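Local coordinates for protein glycosyl hydrolase (Rhizobium leguminosarum bv. trifolii, PDB 5NDX) that probably hydrolyses O-glycosyl bonds as a family 39 glycoside hydrolase, a bacterial orthologue of human alpha-L-iduronidase, at residues A237-T242 / E293-R298; A285-R290 / I412-A417. The protein carries 2 engineered substitutions. All blocks are in the same frame, centred on the assembly; numbering follows the deposited sequence.

Contact 1 of 2, residues A237-T242 / E293-R298. With SO4 (sulfate ion), chain E.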
loop_
_atom_site.group_PDB
_atom_site.type_symbol
_atom_site.label_atom_id
_atom_site.label_comp_id
_atom_site.label_asym_id
_atom_site.label_seq_id
_atom_site.Cartn_x
_atom_site.Cartn_y
_atom_site.Cartn_z
ATOM N N ALA A 237 9.184 -16.439 -9.436
ATOM C CA ALA A 237 10.318 -15.949 -10.215
ATOM C C ALA A 237 10.746 -14.544 -9.812
ATOM O O ALA A 237 11.881 -14.139 -10.064
ATOM C CB ALA A 237 10.046 -16.041 -11.720
ATOM N N ILE A 238 9.846 -13.787 -9.196
ATOM C CA ILE A 238 10.214 -12.489 -8.658
ATOM C C ILE A 238 11.302 -12.684 -7.604
ATOM O O ILE A 238 12.316 -12.022 -7.636
ATOM C CB ILE A 238 9.012 -11.731 -8.053
ATOM C CG1 ILE A 238 7.997 -11.364 -9.154
ATOM C CG2 ILE A 238 9.479 -10.479 -7.313
ATOM C CD1 ILE A 238 6.639 -10.897 -8.604
ATOM N N VAL A 239 11.071 -13.595 -6.680
ATOM C CA VAL A 239 12.059 -13.958 -5.675
ATOM C C VAL A 239 13.323 -14.594 -6.325
ATOM O O VAL A 239 14.440 -14.299 -5.903
ATOM C CB VAL A 239 11.474 -14.920 -4.645
ATOM C CG1 VAL A 239 12.588 -15.546 -3.799
ATOM C CG2 VAL A 239 10.490 -14.174 -3.770
ATOM N N ASP A 240 13.145 -15.433 -7.335
ATOM C CA ASP A 240 14.296 -16.043 -8.019
ATOM C C ASP A 240 15.195 -14.967 -8.624
ATOM O O ASP A 240 16.426 -15.008 -8.435
ATOM C CB ASP A 240 13.875 -17.028 -9.124
ATOM C CG ASP A 240 13.092 -18.204 -8.591
ATOM O OD1 ASP A 240 13.193 -18.514 -7.385
ATOM O OD2 ASP A 240 12.338 -18.808 -9.379
ATOM N N ARG A 241 14.608 -14.006 -9.331
ATOM C CA ARG A 241 15.441 -12.982 -9.939
ATOM C C ARG A 241 16.092 -12.072 -8.911
ATOM O O ARG A 241 17.220 -11.640 -9.123
ATOM C CB ARG A 241 14.720 -12.209 -11.043
ATOM C CG ARG A 241 14.319 -13.114 -12.236
ATOM C CD ARG A 241 13.904 -12.261 -13.423
ATOM N NE ARG A 241 12.872 -11.313 -13.025
ATOM C CZ ARG A 241 11.590 -11.616 -12.910
ATOM N NH1 ARG A 241 11.162 -12.836 -13.200
ATOM N NH2 ARG A 241 10.720 -10.673 -12.523
ATOM N N THR A 242 15.416 -11.814 -7.790
ATOM C CA THR A 242 15.992 -11.009 -6.709
ATOM C C THR A 242 17.223 -11.701 -6.104
ATOM O O THR A 242 18.239 -11.053 -5.837
ATOM C CB THR A 242 14.930 -10.684 -5.621
ATOM O OG1 THR A 242 13.817 -10.040 -6.257
ATOM C CG2 THR A 242 15.502 -9.766 -4.524
ATOM N N GLU A 293 4.297 -13.434 1.134
ATOM C CA GLU A 293 4.666 -14.602 1.907
ATOM C C GLU A 293 5.910 -15.313 1.333
ATOM O O GLU A 293 6.750 -15.819 2.092
ATOM C CB GLU A 293 3.481 -15.549 2.045
ATOM C CG GLU A 293 3.725 -16.716 2.979
ATOM C CD GLU A 293 4.387 -17.935 2.342
ATOM O OE1 GLU A 293 4.441 -18.056 1.104
ATOM O OE2 GLU A 293 4.812 -18.813 3.136
ATOM N N GLN A 294 6.020 -15.359 0.012
ATOM C CA GLN A 294 7.193 -15.913 -0.635
ATOM C C GLN A 294 8.483 -15.142 -0.275
ATOM O O GLN A 294 9.537 -15.750 -0.053
ATOM C CB GLN A 294 7.032 -15.926 -2.164
ATOM C CG GLN A 294 6.037 -16.945 -2.689
ATOM C CD GLN A 294 5.616 -16.667 -4.136
ATOM O OE1 GLN A 294 5.849 -15.611 -4.688
ATOM N NE2 GLN A 294 4.930 -17.590 -4.709
ATOM N N HIS A 295 8.420 -13.821 -0.270
ATOM C CA HIS A 295 9.574 -13.043 0.153
ATOM C C HIS A 295 9.930 -13.328 1.628
ATOM O O HIS A 295 11.105 -13.470 1.971
ATOM C CB HIS A 295 9.332 -11.543 -0.053
ATOM C CG HIS A 295 9.532 -11.107 -1.455
ATOM N ND1 HIS A 295 8.607 -11.356 -2.445
ATOM C CD2 HIS A 295 10.557 -10.432 -2.044
ATOM C CE1 HIS A 295 9.063 -10.877 -3.592
ATOM N NE2 HIS A 295 10.240 -10.305 -3.374
ATOM N N ASP A 296 8.924 -13.416 2.486
ATOM C CA ASP A 296 9.165 -13.698 3.886
ATOM C C ASP A 296 9.801 -15.098 4.085
ATOM O O ASP A 296 10.805 -15.229 4.797
ATOM C CB ASP A 296 7.882 -13.571 4.711
ATOM C CG ASP A 296 8.146 -13.654 6.211
ATOM O OD1 ASP A 296 8.821 -12.776 6.810
ATOM O OD2 ASP A 296 7.655 -14.607 6.787
ATOM N N ARG A 297 9.237 -16.107 3.447
ATOM C CA ARG A 297 9.668 -17.474 3.642
ATOM C C ARG A 297 11.003 -17.809 2.905
ATOM O O ARG A 297 11.813 -18.542 3.428
ATOM C CB ARG A 297 8.564 -18.413 3.216
ATOM C CG ARG A 297 8.934 -19.904 3.236
ATOM C CD ARG A 297 7.727 -20.793 3.012
ATOM N NE ARG A 297 6.877 -20.259 1.926
ATOM C CZ ARG A 297 7.085 -20.415 0.621
ATOM N NH1 ARG A 297 8.064 -21.184 0.168
ATOM N NH2 ARG A 297 6.276 -19.826 -0.238
ATOM N N ARG A 298 11.222 -17.279 1.723
ATOM C CA ARG A 298 12.363 -17.651 0.887
ATOM C C ARG A 298 13.536 -16.685 0.964
ATOM O O ARG A 298 14.661 -17.067 0.601
ATOM C CB ARG A 298 11.934 -17.788 -0.586
ATOM C CG ARG A 298 10.891 -18.885 -0.801
ATOM C CD ARG A 298 10.509 -19.103 -2.285
ATOM N NE ARG A 298 11.718 -19.392 -3.040
ATOM C CZ ARG A 298 11.960 -19.102 -4.315
ATOM N NH1 ARG A 298 11.061 -18.552 -5.110
ATOM N NH2 ARG A 298 13.153 -19.337 -4.806
HETATM S S SO4 E . 10.635 -23.259 1.969
HETATM O O1 SO4 E . 9.664 -24.368 1.853
HETATM O O2 SO4 E . 10.669 -22.787 3.377
HETATM O O3 SO4 E . 11.979 -23.738 1.563
HETATM O O4 SO4 E . 10.251 -22.171 1.047
HETATM O O HOH W 1 11.761 -8.667 -4.984
#

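Contact 2 of 2, residues A285-R290 / I412-A417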
loop_
_atom_site.group_PDB
_atom_site.type_symbol
_atom_site.label_atom_id
_atom_site.label_comp_id
_atom_site.label_asym_id
_atom_site.label_seq_id
_atom_site.Cartn_x
_atom_site.Cartn_y
_atom_site.Cartn_z
ATOM N N ALA A 285 -5.974 -9.703 -4.325
ATOM C CA ALA A 285 -5.668 -9.718 -2.908
ATOM C C ALA A 285 -4.814 -10.904 -2.572
ATOM O O ALA A 285 -3.848 -10.793 -1.805
ATOM C CB ALA A 285 -6.960 -9.739 -2.097
ATOM N N GLY A 286 -5.203 -12.079 -3.107
ATOM C CA GLY A 286 -4.467 -13.317 -2.863
ATOM C C GLY A 286 -3.036 -13.246 -3.336
ATOM O O GLY A 286 -2.092 -13.575 -2.596
ATOM N N ILE A 287 -2.877 -12.762 -4.548
ATOM C CA ILE A 287 -1.571 -12.717 -5.183
ATOM C C ILE A 287 -0.616 -11.725 -4.532
ATOM O O ILE A 287 0.573 -11.998 -4.433
ATOM C CB ILE A 287 -1.704 -12.499 -6.724
ATOM C CG1 ILE A 287 -0.567 -13.220 -7.448
ATOM C CG2 ILE A 287 -1.596 -11.061 -7.108
ATOM C CD1 ILE A 287 -0.785 -14.735 -7.470
ATOM N N ILE A 288 -1.095 -10.556 -4.106
ATOM C CA ILE A 288 -0.247 -9.636 -3.294
ATOM C C ILE A 288 0.259 -10.327 -2.016
ATOM O O ILE A 288 1.459 -10.266 -1.665
ATOM C CB ILE A 288 -1.051 -8.377 -2.909
ATOM C CG1 ILE A 288 -1.266 -7.474 -4.163
ATOM C CG2 ILE A 288 -0.337 -7.530 -1.852
ATOM C CD1 ILE A 288 -2.356 -6.420 -4.013
ATOM N N ALA A 289 -0.656 -11.016 -1.311
ATOM C CA ALA A 289 -0.275 -11.689 -0.112
ATOM C C ALA A 289 0.694 -12.861 -0.396
ATOM O O ALA A 289 1.649 -13.105 0.368
ATOM C CB ALA A 289 -1.493 -12.127 0.681
ATOM N N ARG A 290 0.450 -13.571 -1.492
ATOM C CA ARG A 290 1.290 -14.663 -1.881
ATOM C C ARG A 290 2.721 -14.217 -2.190
ATOM O O ARG A 290 3.670 -14.861 -1.761
ATOM C CB ARG A 290 0.671 -15.409 -3.062
ATOM C CG ARG A 290 1.592 -16.326 -3.800
ATOM C CD ARG A 290 0.777 -17.194 -4.723
ATOM N NE ARG A 290 1.595 -17.952 -5.635
ATOM C CZ ARG A 290 1.865 -19.253 -5.576
ATOM N NH1 ARG A 290 1.427 -20.035 -4.636
ATOM N NH2 ARG A 290 2.659 -19.759 -6.488
ATOM N N ILE A 412 -3.704 -17.366 3.417
ATOM C CA ILE A 412 -3.650 -16.977 2.024
ATOM C C ILE A 412 -3.954 -18.227 1.163
ATOM O O ILE A 412 -3.301 -19.251 1.361
ATOM C CB ILE A 412 -2.238 -16.502 1.713
ATOM C CG1 ILE A 412 -1.829 -15.341 2.622
ATOM C CG2 ILE A 412 -2.083 -16.127 0.246
ATOM C CD1 ILE A 412 -0.326 -15.179 2.729
ATOM N N HIS A 413 -4.954 -18.185 0.282
ATOM C CA HIS A 413 -5.184 -19.318 -0.644
ATOM C C HIS A 413 -5.128 -18.720 -2.029
ATOM O O HIS A 413 -6.035 -18.000 -2.437
ATOM C CB HIS A 413 -6.496 -19.960 -0.298
ATOM C CG HIS A 413 -6.723 -21.323 -0.873
ATOM N ND1 HIS A 413 -5.732 -22.125 -1.423
ATOM C CD2 HIS A 413 -7.851 -22.050 -0.940
ATOM C CE1 HIS A 413 -6.248 -23.279 -1.808
ATOM N NE2 HIS A 413 -7.529 -23.269 -1.506
ATOM N N SER A 414 -3.982 -18.897 -2.668
ATOM C CA SER A 414 -3.671 -18.209 -3.888
ATOM C C SER A 414 -2.694 -19.058 -4.700
ATOM O O SER A 414 -1.684 -19.558 -4.162
ATOM C CB SER A 414 -3.057 -16.835 -3.583
ATOM O OG SER A 414 -2.507 -16.191 -4.723
ATOM N N VAL A 415 -3.011 -19.214 -5.991
ATOM C CA VAL A 415 -2.064 -19.756 -6.986
ATOM C C VAL A 415 -1.884 -18.733 -8.129
ATOM O O VAL A 415 -2.722 -17.828 -8.320
ATOM C CB VAL A 415 -2.560 -21.098 -7.588
ATOM C CG1 VAL A 415 -2.670 -22.195 -6.502
ATOM C CG2 VAL A 415 -3.925 -20.944 -8.278
ATOM N N ASP A 416 -0.816 -18.909 -8.900
ATOM C CA ASP A 416 -0.511 -18.023 -10.005
ATOM C C ASP A 416 -1.622 -18.026 -11.049
ATOM O O ASP A 416 -1.996 -16.969 -11.569
ATOM C CB ASP A 416 0.823 -18.446 -10.633
ATOM C CG ASP A 416 2.011 -18.065 -9.771
ATOM O OD1 ASP A 416 1.856 -17.410 -8.722
ATOM O OD2 ASP A 416 3.128 -18.392 -10.140
ATOM N N ALA A 417 -2.186 -19.199 -11.329
ATOM C CA ALA A 417 -3.223 -19.270 -12.364
ATOM C C ALA A 417 -4.489 -18.530 -11.954
ATOM O O ALA A 417 -5.058 -18.713 -10.848
ATOM C CB ALA A 417 -3.506 -20.716 -12.799
#

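Contact 1 of 2, residues A237-T242 / E293-R298
Val239 fits between His295 and Arg298 and offers each a different methyl. With CG1 anti to the backbone N (chi1 167°), its two branches reach separate partners. Val239 CG2 sits over one face of the His295 imidazole, 3.7 Å from the ring centroid and 15° off the normal, a CH-pi contact displaced toward the ND1–CE1 side. Val239 CG1 lies over the centre of the Arg298 guanidinium, 3.6 Å from CZ. Ile238 meets the imidazole differently, bringing CG2 to its edge, 3.8 Å from His295 CE1, with the two side chains nearly perpendicular. Also at that edge, a water joins His295 NE2 to Thr242 OG1, while ND1 is bonded to the backbone carbonyl of Ile291; polar partners at both nitrogens thus help to fix the ring's rotation.

At the more exposed end, Arg298 NH1 and NH2 converge end-on in a salt bridge to one oxygen, Asp240 OD1, which lies in the guanidinium plane. The Arg298 NH2 to Asp240 OD1 bond, 2.7 Å, runs nearly along the C–O axis; NH1, 3.1 Å from OD1, comes from above the carboxylate plane. Outside the interface, Arg297 is held side-on by Glu293 and pairs with Asp391; its NH1 also donates to a sulfate, probably from crystallisation.

The axes of these helix segments approach to 9.9 Å and cross at -45°. Helices 235-252 and 282-300 pack as neighbours around the TIM barrel: Ile238 and Thr242 rest on strand 261-263, His295 meets Phe307 of strand 307-310, and helix 390-393 covers Gln294 and Arg298.

Contact 2 of 2, residues A285-R290 / I412-A417
Asp416 OD1 takes hydrogen bonds from Arg290 NE and from the Thr235 hydroxyl, and a weak one from Arg290 NH2; NE also bonds to Thr235 OG1. The Arg290 NE to Asp416 OD1 bond is 3.1 Å and bent, with an N-H...O angle of 137°. Neither flat group lies in the plane of the other. The nitrogen stands above the carboxylate plane, the oxygen is tilted from the guanidinium plane, and the two planes are almost perpendicular. The two nitrogens thus share one oxygen, unlike a coplanar pairing with two oxygens, and Thr235 ties the members of the salt bridge together.

The arginine reaches this point as an extended rod. CG is anti to the backbone N (chi1 164°), and the straight chain from CG to NE passes along Ser414, whose OG lies 3.4 Å from Arg290 CD. Beyond it, Arg290 NH1 makes a weak bond of 3.2 Å to Ser414 O and another weak one to Pro390 O. Val415 CA and Asp416 N lie over one guanidinium face, so the backbone after the strand follows the end of the side chain.

Glycine at 286 lets the serine come close: Ser414 OG is 3.3 Å from Gly286 C, and the two CA atoms are 5.1 Å apart. Ile287 CD1 borders the same hydroxyl from beside it. At the strand end the contact becomes apolar, with Ile412 CG1 3.8 Å from Ala289 CB and its CD1 near Ala289 O.

Helix 282-300, the last barrel helix before strand 307-310, here packs against the end of strand 407-413, joining a TIM barrel to a beta-sandwich, as in other family 39 glycosidases.

In the fold
Both contacts use helix 282-300, on successive turns and with different partners: contact 1 joins it to the preceding barrel helix, contact 2 to the beta domain. Their centres are 13 Å apart, and they touch directly where Glu293 CB packs 3.9 Å from Ile412 CD1. Thr235, at the start of helix 235-252, connects them further, bonding to Gln294 of contact 1 and to Arg290 and Asp416 of contact 2. Neither borders an annotated site: the side chains of Ile238 and Ile287 lie about 12 and 14 Å, respectively, from a bound copy of the methylumbelliferyl glycoside. Together they illustrate how one barrel helix can serve two interfaces.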